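Local coordinates for putative uncharacterized protein (Leishmania major, PDB 3M3I), which is of unknown function but belongs to the DUF985 family of the cupin superfamily, whose members share a small beta-barrel fold, at residues H33-Y38 with H74-C79; P126-Y131 with G153-S158; F190-L195 with A204-M209. All coordinates share one frame; numbering follows the deposited sequence.

Contact 1 (H33-Y38 with H74-C79)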
ATOM      1  N   HIS A  33       6.533  13.371 -12.280  1.00 71.53           N
ATOM      2  CA  HIS A  33       5.090  13.418 -12.195  1.00 73.39           C
ATOM      3  C   HIS A  33       4.657  14.883 -12.315  1.00 76.48           C
ATOM      4  O   HIS A  33       5.362  15.774 -11.856  1.00 76.32           O
ATOM      5  CB  HIS A  33       4.660  12.829 -10.848  1.00 71.60           C
ATOM      6  CG  HIS A  33       3.213  12.470 -10.777  1.00 73.58           C
ATOM      7  ND1 HIS A  33       2.217  13.416 -10.697  1.00 76.65           N
ATOM      8  CD2 HIS A  33       2.594  11.270 -10.779  1.00 73.54           C
ATOM      9  CE1 HIS A  33       1.045  12.814 -10.655  1.00 78.43           C
ATOM     10  NE2 HIS A  33       1.246  11.510 -10.694  1.00 76.55           N
ATOM     11  N   PRO A  34       3.511  15.144 -12.969  1.00 75.97           N
ATOM     12  CA  PRO A  34       3.014  16.516 -13.075  1.00 78.77           C
ATOM     13  C   PRO A  34       3.058  17.307 -11.752  1.00 76.47           C
ATOM     14  O   PRO A  34       3.651  18.389 -11.707  1.00 76.62           O
ATOM     15  CB  PRO A  34       1.585  16.314 -13.576  1.00 82.92           C
ATOM     16  CG  PRO A  34       1.653  15.063 -14.397  1.00 83.35           C
ATOM     17  CD  PRO A  34       2.792  14.236 -13.885  1.00 78.48           C
ATOM     18  N   GLU A  35       2.468  16.753 -10.688  1.00 74.90           N
ATOM     19  CA  GLU A  35       2.440  17.393  -9.354  1.00 73.53           C
ATOM     20  C   GLU A  35       3.848  17.748  -8.817  1.00 70.46           C
ATOM     21  O   GLU A  35       4.021  18.717  -8.073  1.00 70.20           O
ATOM     22  CB  GLU A  35       1.692  16.486  -8.347  1.00 73.26           C
ATOM     23  CG  GLU A  35       2.447  15.180  -7.962  1.00 70.18           C
ATOM     24  CD  GLU A  35       1.603  14.182  -7.177  1.00 71.04           C
ATOM     25  OE1 GLU A  35       0.617  13.637  -7.731  1.00 73.44           O
ATOM     26  OE2 GLU A  35       1.927  13.920  -5.995  1.00 70.07           O
ATOM     27  N   GLY A  36       4.841  16.958  -9.216  1.00 68.87           N
ATOM     28  CA  GLY A  36       6.215  17.117  -8.775  1.00 67.17           C
ATOM     29  C   GLY A  36       6.679  15.739  -8.384  1.00 65.57           C
ATOM     30  O   GLY A  36       5.936  14.779  -8.574  1.00 65.56           O
ATOM     31  N   GLY A  37       7.888  15.621  -7.846  1.00 64.87           N
ATOM     32  CA  GLY A  37       8.423  14.327  -7.465  1.00 64.20           C
ATOM     33  C   GLY A  37       8.489  13.334  -8.605  1.00 64.60           C
ATOM     34  O   GLY A  37       8.279  13.688  -9.741  1.00 65.84           O
ATOM     35  N   TYR A  38       8.769  12.075  -8.281  1.00 64.11           N
ATOM     36  CA  TYR A  38       9.028  11.048  -9.290  1.00 64.72           C
ATOM     37  C   TYR A  38       8.063   9.862  -9.131  1.00 63.70           C
ATOM     38  O   TYR A  38       7.542   9.626  -8.047  1.00 63.01           O
ATOM     39  CB  TYR A  38      10.500  10.628  -9.219  1.00 66.17           C
ATOM     40  CG  TYR A  38      11.440  11.821  -9.373  1.00 68.02           C
ATOM     41  CD1 TYR A  38      11.727  12.652  -8.297  1.00 67.81           C
ATOM     42  CD2 TYR A  38      12.016  12.131 -10.600  1.00 70.66           C
ATOM     43  CE1 TYR A  38      12.565  13.754  -8.430  1.00 69.74           C
ATOM     44  CE2 TYR A  38      12.861  13.228 -10.743  1.00 73.07           C
ATOM     45  CZ  TYR A  38      13.126  14.040  -9.651  1.00 72.37           C
ATOM     46  OH  TYR A  38      13.964  15.137  -9.777  1.00 74.99           O
ATOM     47  N   HIS A  74       3.177  19.198  -5.462  1.00 71.50           N
ATOM     48  CA  HIS A  74       2.464  20.449  -5.196  1.00 71.90           C
ATOM     49  C   HIS A  74       0.992  20.190  -4.999  1.00 70.67           C
ATOM     50  O   HIS A  74       0.487  19.149  -5.399  1.00 69.92           O
ATOM     51  CB  HIS A  74       2.672  21.437  -6.337  1.00 73.96           C
ATOM     52  CG  HIS A  74       4.088  21.897  -6.479  1.00 75.84           C
ATOM     53  ND1 HIS A  74       5.035  21.176  -7.168  1.00 76.66           N
ATOM     54  CD2 HIS A  74       4.718  22.996  -6.006  1.00 77.39           C
ATOM     55  CE1 HIS A  74       6.189  21.814  -7.121  1.00 78.72           C
ATOM     56  NE2 HIS A  74       6.025  22.919  -6.415  1.00 79.22           N
ATOM     57  N   LEU A  75       0.311  21.146  -4.383  1.00 70.78           N
ATOM     58  CA  LEU A  75      -1.096  20.988  -4.029  1.00 69.97           C
ATOM     59  C   LEU A  75      -1.980  20.551  -5.208  1.00 70.19           C
ATOM     60  O   LEU A  75      -2.074  21.226  -6.236  1.00 71.47           O
ATOM     61  CB  LEU A  75      -1.634  22.270  -3.379  1.00 70.59           C
ATOM     62  CG  LEU A  75      -0.980  22.672  -2.040  1.00 70.57           C
ATOM     63  CD1 LEU A  75      -1.704  23.829  -1.373  1.00 71.26           C
ATOM     64  CD2 LEU A  75      -0.921  21.497  -1.075  1.00 69.35           C
ATOM     65  N   HIS A  76      -2.604  19.392  -5.053  1.00 69.27           N
ATOM     66  CA  HIS A  76      -3.510  18.847  -6.054  1.00 69.67           C
ATOM     67  C   HIS A  76      -4.704  18.165  -5.373  1.00 69.18           C
ATOM     68  O   HIS A  76      -4.752  18.039  -4.141  1.00 68.53           O
ATOM     69  CB  HIS A  76      -2.765  17.851  -6.939  1.00 69.74           C
ATOM     70  CG  HIS A  76      -2.238  16.666  -6.196  1.00 68.64           C
ATOM     71  ND1 HIS A  76      -1.132  16.733  -5.378  1.00 68.16           N
ATOM     72  CD2 HIS A  76      -2.676  15.388  -6.131  1.00 68.25           C
ATOM     73  CE1 HIS A  76      -0.903  15.544  -4.852  1.00 67.47           C
ATOM     74  NE2 HIS A  76      -1.828  14.710  -5.290  1.00 67.51           N
ATOM     75  N   ARG A  77      -5.665  17.727  -6.164  1.00 69.87           N
ATOM     76  CA  ARG A  77      -6.847  17.112  -5.608  1.00 70.00           C
ATOM     77  C   ARG A  77      -7.297  15.920  -6.458  1.00 70.61           C
ATOM     78  O   ARG A  77      -7.183  15.941  -7.685  1.00 71.39           O
ATOM     79  CB  ARG A  77      -7.958  18.152  -5.464  1.00 70.95           C
ATOM     80  CG  ARG A  77      -9.269  17.619  -4.906  1.00 71.66           C
ATOM     81  CD  ARG A  77     -10.427  18.417  -5.429  1.00 73.19           C
ATOM     82  NE  ARG A  77     -10.621  19.658  -4.698  1.00 73.35           N
ATOM     83  CZ  ARG A  77     -11.083  20.790  -5.219  1.00 74.47           C
ATOM     84  NH1 ARG A  77     -11.376  20.891  -6.509  1.00 75.62           N
ATOM     85  NH2 ARG A  77     -11.240  21.841  -4.437  1.00 74.70           N
ATOM     86  N   LEU A  78      -7.785  14.883  -5.778  1.00 70.57           N
ATOM     87  CA  LEU A  78      -8.299  13.682  -6.417  1.00 71.47           C
ATOM     88  C   LEU A  78      -9.774  13.614  -6.075  1.00 72.86           C
ATOM     89  O   LEU A  78     -10.299  14.509  -5.434  1.00 73.01           O
ATOM     90  CB  LEU A  78      -7.557  12.440  -5.906  1.00 70.78           C
ATOM     91  CG  LEU A  78      -6.057  12.353  -6.215  1.00 69.72           C
ATOM     92  CD1 LEU A  78      -5.359  11.303  -5.368  1.00 69.10           C
ATOM     93  CD2 LEU A  78      -5.805  12.064  -7.688  1.00 70.48           C
ATOM     94  N   CYS A  79     -10.454  12.579  -6.526  1.00 74.19           N
ATOM     95  CA  CYS A  79     -11.830  12.352  -6.094  1.00 75.97           C
ATOM     96  C   CYS A  79     -12.006  11.005  -5.377  1.00 76.68           C
ATOM     97  O   CYS A  79     -13.075  10.721  -4.884  1.00 78.48           O
ATOM     98  CB  CYS A  79     -12.799  12.497  -7.275  1.00 77.94           C
ATOM     99  SG  CYS A  79     -13.215  10.973  -8.072  1.00 79.83           S
TER
HETATM  100  O   HOH W   1      -0.873  12.151  -5.409  1.00 43.18           O

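Contact 2 (P126-Y131 with G153-S158)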
ATOM      1  N   PRO A 126     -18.919  25.287   6.004  1.00129.25           N
ATOM      2  CA  PRO A 126     -17.806  25.857   5.222  1.00121.12           C
ATOM      3  C   PRO A 126     -16.643  24.877   5.090  1.00112.41           C
ATOM      4  O   PRO A 126     -16.184  24.347   6.100  1.00113.77           O
ATOM      5  CB  PRO A 126     -17.380  27.092   6.033  1.00126.63           C
ATOM      6  CG  PRO A 126     -18.055  26.975   7.357  1.00136.59           C
ATOM      7  CD  PRO A 126     -19.254  26.109   7.184  1.00139.74           C
ATOM      8  N   LYS A 127     -16.178  24.655   3.857  1.00104.84           N
ATOM      9  CA  LYS A 127     -15.211  23.575   3.545  1.00 97.27           C
ATOM     10  C   LYS A 127     -13.743  23.989   3.679  1.00 93.79           C
ATOM     11  O   LYS A 127     -13.424  25.173   3.802  1.00 96.54           O
ATOM     12  CB  LYS A 127     -15.427  23.047   2.122  1.00 92.39           C
ATOM     13  CG  LYS A 127     -16.855  22.680   1.773  1.00 96.28           C
ATOM     14  CD  LYS A 127     -17.412  21.597   2.685  1.00 99.72           C
ATOM     15  CE  LYS A 127     -18.746  21.068   2.179  1.00103.89           C
ATOM     16  NZ  LYS A 127     -19.517  20.394   3.250  1.00111.44           N
ATOM     17  N   TYR A 128     -12.869  22.987   3.662  1.00 88.78           N
ATOM     18  CA  TYR A 128     -11.410  23.165   3.650  1.00 85.68           C
ATOM     19  C   TYR A 128     -10.820  23.932   4.841  1.00 90.39           C
ATOM     20  O   TYR A 128      -9.883  24.717   4.691  1.00 90.55           O
ATOM     21  CB  TYR A 128     -10.964  23.749   2.303  1.00 82.79           C
ATOM     22  CG  TYR A 128     -11.200  22.770   1.168  1.00 78.34           C
ATOM     23  CD1 TYR A 128     -10.395  21.655   1.015  1.00 74.29           C
ATOM     24  CD2 TYR A 128     -12.249  22.934   0.282  1.00 79.27           C
ATOM     25  CE1 TYR A 128     -10.613  20.751   0.010  1.00 71.35           C
ATOM     26  CE2 TYR A 128     -12.470  22.027  -0.727  1.00 76.34           C
ATOM     27  CZ  TYR A 128     -11.646  20.937  -0.854  1.00 72.40           C
ATOM     28  OH  TYR A 128     -11.859  20.031  -1.858  1.00 70.48           O
ATOM     29  N   GLN A 129     -11.335  23.651   6.029  1.00 95.41           N
ATOM     30  CA  GLN A 129     -10.906  24.373   7.232  1.00101.72           C
ATOM     31  C   GLN A 129      -9.778  23.718   8.005  1.00101.53           C
ATOM     32  O   GLN A 129      -9.048  24.414   8.706  1.00105.69           O
ATOM     33  CB  GLN A 129     -12.086  24.592   8.174  1.00110.12           C
ATOM     34  CG  GLN A 129     -13.149  25.488   7.600  1.00112.74           C
ATOM     35  CD  GLN A 129     -13.928  26.167   8.668  1.00123.30           C
ATOM     36  OE1 GLN A 129     -13.450  27.118   9.286  1.00128.25           O
ATOM     37  NE2 GLN A 129     -15.138  25.680   8.917  1.00128.18           N
ATOM     38  N   VAL A 130      -9.631  22.399   7.877  1.00 97.66           N
ATOM     39  CA  VAL A 130      -8.705  21.642   8.719  1.00 99.02           C
ATOM     40  C   VAL A 130      -7.413  21.251   7.996  1.00 92.88           C
ATOM     41  O   VAL A 130      -7.408  20.377   7.140  1.00 87.40           O
ATOM     42  CB  VAL A 130      -9.390  20.382   9.317  1.00101.84           C
ATOM     43  CG1 VAL A 130      -8.401  19.545  10.116  1.00103.85           C
ATOM     44  CG2 VAL A 130     -10.557  20.791  10.210  1.00110.75           C
ATOM     45  N   TYR A 131      -6.314  21.895   8.378  1.00 95.14           N
ATOM     46  CA  TYR A 131      -4.991  21.541   7.883  1.00 91.81           C
ATOM     47  C   TYR A 131      -4.364  20.489   8.801  1.00 94.34           C
ATOM     48  O   TYR A 131      -4.335  20.648  10.030  1.00101.11           O
ATOM     49  CB  TYR A 131      -4.101  22.788   7.799  1.00 94.60           C
ATOM     50  CG  TYR A 131      -2.660  22.519   7.408  1.00 93.67           C
ATOM     51  CD1 TYR A 131      -2.337  21.646   6.376  1.00 88.24           C
ATOM     52  CD2 TYR A 131      -1.622  23.159   8.058  1.00 99.52           C
ATOM     53  CE1 TYR A 131      -1.022  21.404   6.025  1.00 88.92           C
ATOM     54  CE2 TYR A 131      -0.305  22.924   7.707  1.00100.13           C
ATOM     55  CZ  TYR A 131      -0.013  22.043   6.692  1.00 94.92           C
ATOM     56  OH  TYR A 131       1.299  21.823   6.355  1.00 97.03           O
ATOM     57  N   GLY A 153     -11.119  14.265  -2.119  1.00 66.10           N
ATOM     58  CA  GLY A 153     -11.640  15.613  -1.992  1.00 67.13           C
ATOM     59  C   GLY A 153     -10.694  16.514  -1.239  1.00 67.46           C
ATOM     60  O   GLY A 153     -10.900  17.712  -1.208  1.00 68.60           O
ATOM     61  N   ALA A 154      -9.652  15.949  -0.634  1.00 66.83           N
ATOM     62  CA  ALA A 154      -8.649  16.754   0.049  1.00 67.40           C
ATOM     63  C   ALA A 154      -7.744  17.473  -0.948  1.00 67.01           C
ATOM     64  O   ALA A 154      -7.380  16.909  -1.973  1.00 65.86           O
ATOM     65  CB  ALA A 154      -7.811  15.888   0.997  1.00 67.24           C
ATOM     66  N   ILE A 155      -7.416  18.728  -0.650  1.00 68.37           N
ATOM     67  CA  ILE A 155      -6.331  19.439  -1.322  1.00 68.56           C
ATOM     68  C   ILE A 155      -5.052  19.096  -0.554  1.00 68.33           C
ATOM     69  O   ILE A 155      -4.933  19.423   0.626  1.00 69.59           O
ATOM     70  CB  ILE A 155      -6.566  20.954  -1.324  1.00 70.76           C
ATOM     71  CG1 ILE A 155      -7.825  21.310  -2.132  1.00 71.36           C
ATOM     72  CG2 ILE A 155      -5.359  21.703  -1.896  1.00 71.49           C
ATOM     73  CD1 ILE A 155      -8.385  22.659  -1.804  1.00 73.99           C
ATOM     74  N   PHE A 156      -4.105  18.434  -1.214  1.00 67.05           N
ATOM     75  CA  PHE A 156      -2.917  17.911  -0.537  1.00 66.86           C
ATOM     76  C   PHE A 156      -1.631  17.877  -1.376  1.00 66.37           C
ATOM     77  O   PHE A 156      -1.669  17.892  -2.608  1.00 65.79           O
ATOM     78  CB  PHE A 156      -3.202  16.510  -0.009  1.00 65.97           C
ATOM     79  CG  PHE A 156      -3.343  15.466  -1.075  1.00 64.46           C
ATOM     80  CD1 PHE A 156      -4.408  15.477  -1.943  1.00 64.08           C
ATOM     81  CD2 PHE A 156      -2.431  14.440  -1.179  1.00 63.81           C
ATOM     82  CE1 PHE A 156      -4.545  14.513  -2.905  1.00 63.17           C
ATOM     83  CE2 PHE A 156      -2.576  13.470  -2.140  1.00 62.88           C
ATOM     84  CZ  PHE A 156      -3.630  13.503  -2.994  1.00 62.60           C
ATOM     85  N   GLY A 157      -0.494  17.797  -0.692  1.00 66.88           N
ATOM     86  CA  GLY A 157       0.813  17.753  -1.364  1.00 66.71           C
ATOM     87  C   GLY A 157       1.829  17.087  -0.468  1.00 66.98           C
ATOM     88  O   GLY A 157       1.479  16.710   0.634  1.00 67.47           O
ATOM     89  N   SER A 158       3.075  16.942  -0.919  1.00 67.01           N
ATOM     90  CA  SER A 158       4.096  16.333  -0.085  1.00 67.64           C
ATOM     91  C   SER A 158       5.468  16.986  -0.211  1.00 68.92           C
ATOM     92  O   SER A 158       5.752  17.645  -1.199  1.00 69.01           O
ATOM     93  CB  SER A 158       4.172  14.821  -0.335  1.00 66.39           C
ATOM     94  OG  SER A 158       4.880  14.504  -1.513  1.00 65.67           O
TER

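Contact 3 (F190-L195 with A204-M209)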
ATOM      1  N   PHE A 190      -3.411  22.883  -8.691  1.00 61.83           N
ATOM      2  CA  PHE A 190      -3.752  24.220  -8.258  1.00 62.49           C
ATOM      3  C   PHE A 190      -2.541  25.140  -8.409  1.00 63.28           C
ATOM      4  O   PHE A 190      -1.424  24.663  -8.624  1.00 63.27           O
ATOM      5  CB  PHE A 190      -4.245  24.188  -6.800  1.00 62.24           C
ATOM      6  CG  PHE A 190      -5.479  23.324  -6.585  1.00 61.70           C
ATOM      7  CD1 PHE A 190      -5.360  22.018  -6.145  1.00 60.92           C
ATOM      8  CD2 PHE A 190      -6.746  23.821  -6.836  1.00 62.16           C
ATOM      9  CE1 PHE A 190      -6.470  21.231  -5.963  1.00 60.58           C
ATOM     10  CE2 PHE A 190      -7.872  23.038  -6.647  1.00 61.86           C
ATOM     11  CZ  PHE A 190      -7.738  21.745  -6.208  1.00 61.05           C
ATOM     12  N   THR A 191      -2.799  26.449  -8.350  1.00 64.16           N
ATOM     13  CA  THR A 191      -1.775  27.506  -8.257  1.00 65.11           C
ATOM     14  C   THR A 191      -2.081  28.412  -7.060  1.00 65.59           C
ATOM     15  O   THR A 191      -3.217  28.443  -6.573  1.00 65.49           O
ATOM     16  CB  THR A 191      -1.735  28.388  -9.520  1.00 66.19           C
ATOM     17  OG1 THR A 191      -2.975  29.093  -9.671  1.00 66.68           O
ATOM     18  CG2 THR A 191      -1.448  27.551 -10.752  1.00 66.04           C
ATOM     19  N   GLN A 192      -1.089  29.155  -6.587  1.00 66.33           N
ATOM     20  CA  GLN A 192      -1.280  29.991  -5.401  1.00 66.98           C
ATOM     21  C   GLN A 192      -2.356  31.083  -5.535  1.00 67.96           C
ATOM     22  O   GLN A 192      -3.169  31.255  -4.640  1.00 68.18           O
ATOM     23  CB  GLN A 192       0.037  30.644  -5.002  1.00 67.80           C
ATOM     24  CG  GLN A 192       1.039  29.707  -4.346  1.00 67.18           C
ATOM     25  CD  GLN A 192       2.390  30.349  -4.227  1.00 68.19           C
ATOM     26  OE1 GLN A 192       2.502  31.583  -4.212  1.00 69.38           O
ATOM     27  NE2 GLN A 192       3.426  29.530  -4.160  1.00 67.91           N
ATOM     28  N   ALA A 193      -2.339  31.828  -6.638  1.00 68.78           N
ATOM     29  CA  ALA A 193      -3.262  32.960  -6.837  1.00 70.04           C
ATOM     30  C   ALA A 193      -4.695  32.494  -6.967  1.00 69.66           C
ATOM     31  O   ALA A 193      -5.634  33.259  -6.718  1.00 70.71           O
ATOM     32  CB  ALA A 193      -2.876  33.776  -8.084  1.00 71.13           C
ATOM     33  N   GLN A 194      -4.854  31.249  -7.410  1.00 68.35           N
ATOM     34  CA  GLN A 194      -6.145  30.611  -7.476  1.00 67.90           C
ATOM     35  C   GLN A 194      -6.626  30.266  -6.061  1.00 67.62           C
ATOM     36  O   GLN A 194      -7.751  30.626  -5.680  1.00 68.38           O
ATOM     37  CB  GLN A 194      -6.033  29.359  -8.335  1.00 66.72           C
ATOM     38  CG  GLN A 194      -7.302  28.516  -8.417  1.00 66.18           C
ATOM     39  CD  GLN A 194      -7.026  27.159  -9.009  1.00 65.00           C
ATOM     40  OE1 GLN A 194      -5.879  26.730  -9.081  1.00 64.49           O
ATOM     41  NE2 GLN A 194      -8.080  26.476  -9.453  1.00 64.74           N
ATOM     42  N   LEU A 195      -5.781  29.581  -5.286  1.00 66.78           N
ATOM     43  CA  LEU A 195      -6.173  29.090  -3.942  1.00 66.56           C
ATOM     44  C   LEU A 195      -6.293  30.228  -2.930  1.00 67.96           C
ATOM     45  O   LEU A 195      -7.170  30.205  -2.074  1.00 68.50           O
ATOM     46  CB  LEU A 195      -5.200  28.025  -3.426  1.00 65.46           C
ATOM     47  CG  LEU A 195      -5.130  26.685  -4.173  1.00 64.18           C
ATOM     48  CD1 LEU A 195      -3.998  25.795  -3.637  1.00 63.47           C
ATOM     49  CD2 LEU A 195      -6.453  25.939  -4.124  1.00 63.83           C
ATOM     50  N   ALA A 204       0.123  30.164   4.407  1.00 70.60           N
ATOM     51  CA  ALA A 204       1.460  29.589   4.587  1.00 70.31           C
ATOM     52  C   ALA A 204       1.650  28.271   3.821  1.00 68.72           C
ATOM     53  O   ALA A 204       2.627  28.117   3.087  1.00 68.40           O
ATOM     54  CB  ALA A 204       1.755  29.399   6.056  1.00 71.27           C
ATOM     55  N   VAL A 205       0.730  27.325   3.987  1.00 67.93           N
ATOM     56  CA  VAL A 205       0.798  26.066   3.229  1.00 66.54           C
ATOM     57  C   VAL A 205       0.609  26.350   1.732  1.00 65.91           C
ATOM     58  O   VAL A 205       1.268  25.734   0.894  1.00 65.27           O
ATOM     59  CB  VAL A 205      -0.234  25.001   3.725  1.00 65.98           C
ATOM     60  CG1 VAL A 205      -1.624  25.581   3.809  1.00 66.36           C
ATOM     61  CG2 VAL A 205      -0.252  23.773   2.805  1.00 64.66           C
ATOM     62  N   ILE A 206      -0.257  27.308   1.399  1.00 66.34           N
ATOM     63  CA  ILE A 206      -0.505  27.629  -0.006  1.00 65.97           C
ATOM     64  C   ILE A 206       0.780  28.139  -0.680  1.00 66.37           C
ATOM     65  O   ILE A 206       1.198  27.582  -1.695  1.00 65.78           O
ATOM     66  CB  ILE A 206      -1.650  28.632  -0.186  1.00 66.67           C
ATOM     67  CG1 ILE A 206      -2.988  27.973   0.154  1.00 66.28           C
ATOM     68  CG2 ILE A 206      -1.700  29.152  -1.628  1.00 66.66           C
ATOM     69  CD1 ILE A 206      -4.119  28.974   0.346  1.00 67.41           C
ATOM     70  N   LYS A 207       1.403  29.163  -0.104  1.00 67.54           N
ATOM     71  CA  LYS A 207       2.647  29.710  -0.649  1.00 68.20           C
ATOM     72  C   LYS A 207       3.841  28.752  -0.580  1.00 67.87           C
ATOM     73  O   LYS A 207       4.766  28.876  -1.358  1.00 68.24           O
ATOM     74  CB  LYS A 207       2.994  31.052   0.021  1.00 69.72           C
ATOM     75  CG  LYS A 207       2.165  32.220  -0.545  1.00 70.45           C
ATOM     76  CD  LYS A 207       2.463  33.531   0.139  1.00 72.12           C
ATOM     77  CE  LYS A 207       1.730  34.679  -0.561  1.00 73.04           C
ATOM     78  NZ  LYS A 207       2.264  36.031  -0.183  1.00 74.88           N
ATOM     79  N   GLN A 208       3.812  27.802   0.352  1.00 67.40           N
ATOM     80  CA  GLN A 208       4.853  26.782   0.480  1.00 67.21           C
ATOM     81  C   GLN A 208       4.637  25.665  -0.527  1.00 66.12           C
ATOM     82  O   GLN A 208       5.584  25.245  -1.172  1.00 66.30           O
ATOM     83  CB  GLN A 208       4.867  26.203   1.904  1.00 67.35           C
ATOM     84  CG  GLN A 208       5.876  25.040   2.156  1.00 67.31           C
ATOM     85  CD  GLN A 208       5.819  24.508   3.589  1.00 67.65           C
ATOM     86  OE1 GLN A 208       5.455  25.236   4.526  1.00 68.38           O
ATOM     87  NE2 GLN A 208       6.173  23.237   3.768  1.00 67.33           N
ATOM     88  N   MET A 209       3.395  25.198  -0.684  1.00 65.19           N
ATOM     89  CA  MET A 209       3.122  23.954  -1.445  1.00 64.20           C
ATOM     90  C   MET A 209       2.411  24.079  -2.787  1.00 63.76           C
ATOM     91  O   MET A 209       2.305  23.085  -3.491  1.00 63.15           O
ATOM     92  CB  MET A 209       2.338  22.965  -0.575  1.00 63.55           C
ATOM     93  CG  MET A 209       3.069  22.522   0.696  1.00 64.04           C
ATOM     94  SD  MET A 209       4.655  21.718   0.369  1.00 64.42           S
ATOM     95  CE  MET A 209       4.162  20.355  -0.693  1.00 63.40           C
TER

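Contact 1 (H33-Y38 with H74-C79)
Glu35 lays its carboxylate over one face of the His76 imidazole, with OE2 3.5 Å from CE1 and OE1 above the plane toward the NE2 side of the rim. The carboxylate and ring planes stand 40° apart, so the two groups meet at a slant and are not stacked. The acid reaches this place because CG sits between its own backbone N and carbonyl carbon (chi1 70°). Water 1 bridges the two side chains, hydrogen-bonded to Glu35 OE1 and, at 2.7 Å, to His76 NE2. The backbone is gripped as well. Glu35 O, in the type I turn from His33 to Gly36, takes bonds from His74 ND1 and His74 N, both 2.8 Å long; it lies close to the plane of the His74 ring, and ND1 approaches tilted a little from the carbonyl plane, while the amide comes from above it. These two bonds tie the turn between strands 31-32 and 38-44 of the cupin fold to the corner at Leu75. Ser73 OG is bonded to Glu35 OE2. His76 ND1 donates to His74 O at 2.9 Å, in the plane of both carbonyl and ring, which fixes the rotation of the imidazole and leaves NE2 toward the water that also meets Glu35.

Contact 2 (P126-Y131 with G153-S158)
With its CG anti to the carbonyl carbon (chi1 -66°), Tyr128 turns its ring toward the start of strand 155-159, and Ile155, whose CG1 takes the same position on its own backbone (chi1 -64°), sends CD1 up to meet it. The isoleucine chain stands nearly perpendicular to that of the tyrosine. The methyl CD1 of Ile155 stands over one face of the phenol, 3.7 Å from the centroid of the Tyr128 ring and 22° off its normal. This is a CH-pi contact, displaced toward the rim: the closest ring atom is Tyr128 CE1, 3.4 Å from Ile155 CD1. CG1 of Ile155 follows behind, 3.6 Å from that same Tyr128 CE1. At the far end of the ring the phenol is fixed by a hydrogen bond from Tyr128 OH to Gly153 O, 2.6 Å long and in the plane of the carbonyl. In the antiparallel five-stranded sheet of this cupin-superfamily protein, strands 130-136 and 155-159 flank strand 92-98 without pairing with each other, so the tyrosine reaches across the end of that middle strand. It leaves from a backbone with positive phi, in the loop leading into strand 130-136. Ile97 of the middle strand touches both Tyr128 and Ile155, while the Tyr199 ring meets the tyrosine at a slant. The hydroxyl also receives a weak hydrogen bond from Arg77 NE, and the backbone carbonyl of Tyr128 accepts a hydrogen bond from His202 NE2.

Contact 3 (F190-L195 with A204-M209)
Helices 192-198 and 203-209 come nearest at Gln192 and Ile206, whose CA atoms are 5.9 Å apart. There the Gln192 and Ile206 side chains run antiparallel alongside one another: CG of Gln192 rests 3.9 Å from Ile206 CG2 and 3.4 Å from Ile206 O. CG of Gln192 is anti to its carbonyl carbon (chi1 -74°), and the chain runs extended from there, carrying the amide over the backbone of the second helix until Gln192 CD lies 3.6 Å from Lys207 CA. OE1 meets the aliphatic part of the lysine, 3.7 Å from Lys207 CG, the glutamine lying squarely across the lysine chain. NE2 is near Lys207 O but poorly angled for bonding to it; its hydrogen bond goes to Ala210 O, just beyond the helix. The two helices form a C-terminal helical pair that follows the last strand of the five-stranded sheet, and Thr191 occupies the N-cap position of the first. One turn further along that helix Leu195 faces the same isoleucine, with Leu195 CB 4.0 Å from Ile206 CD1; Ile206 thus turns CG2 to the glutamine and CD1 to the leucine, CG2 also lying close to Leu195 CB. Leu195 also packs on Leu75 and Ala210. Toward solvent, the ammonium of Lys207 leads away from the first helix and forms a salt bridge with Glu203.

Contacts 1 and 2 share a sheet through segments 74-79 and 153-158, on the neighbouring strands 76-77 and 155-159, and their centres are about 14 Å apart; His76 N is 3.0 Å from Phe156 O, a probable hydrogen bond, and Leu78 CD1 packs 3.7 Å from Phe156 CZ. Contact 3 adds the C-terminal helices, its centre about 13 Å from contact 1 and 12 Å from contact 2. It meets contact 1 at Leu75, whose N is 2.9 Å from Met209 O, and contact 2 through Met209 CE, which packs against Ser158 O. Phe190 touches both Arg77 and Ile155. Contact 1 sits deepest, about 7 Å from the chain centre, against 15 Å for contact 3.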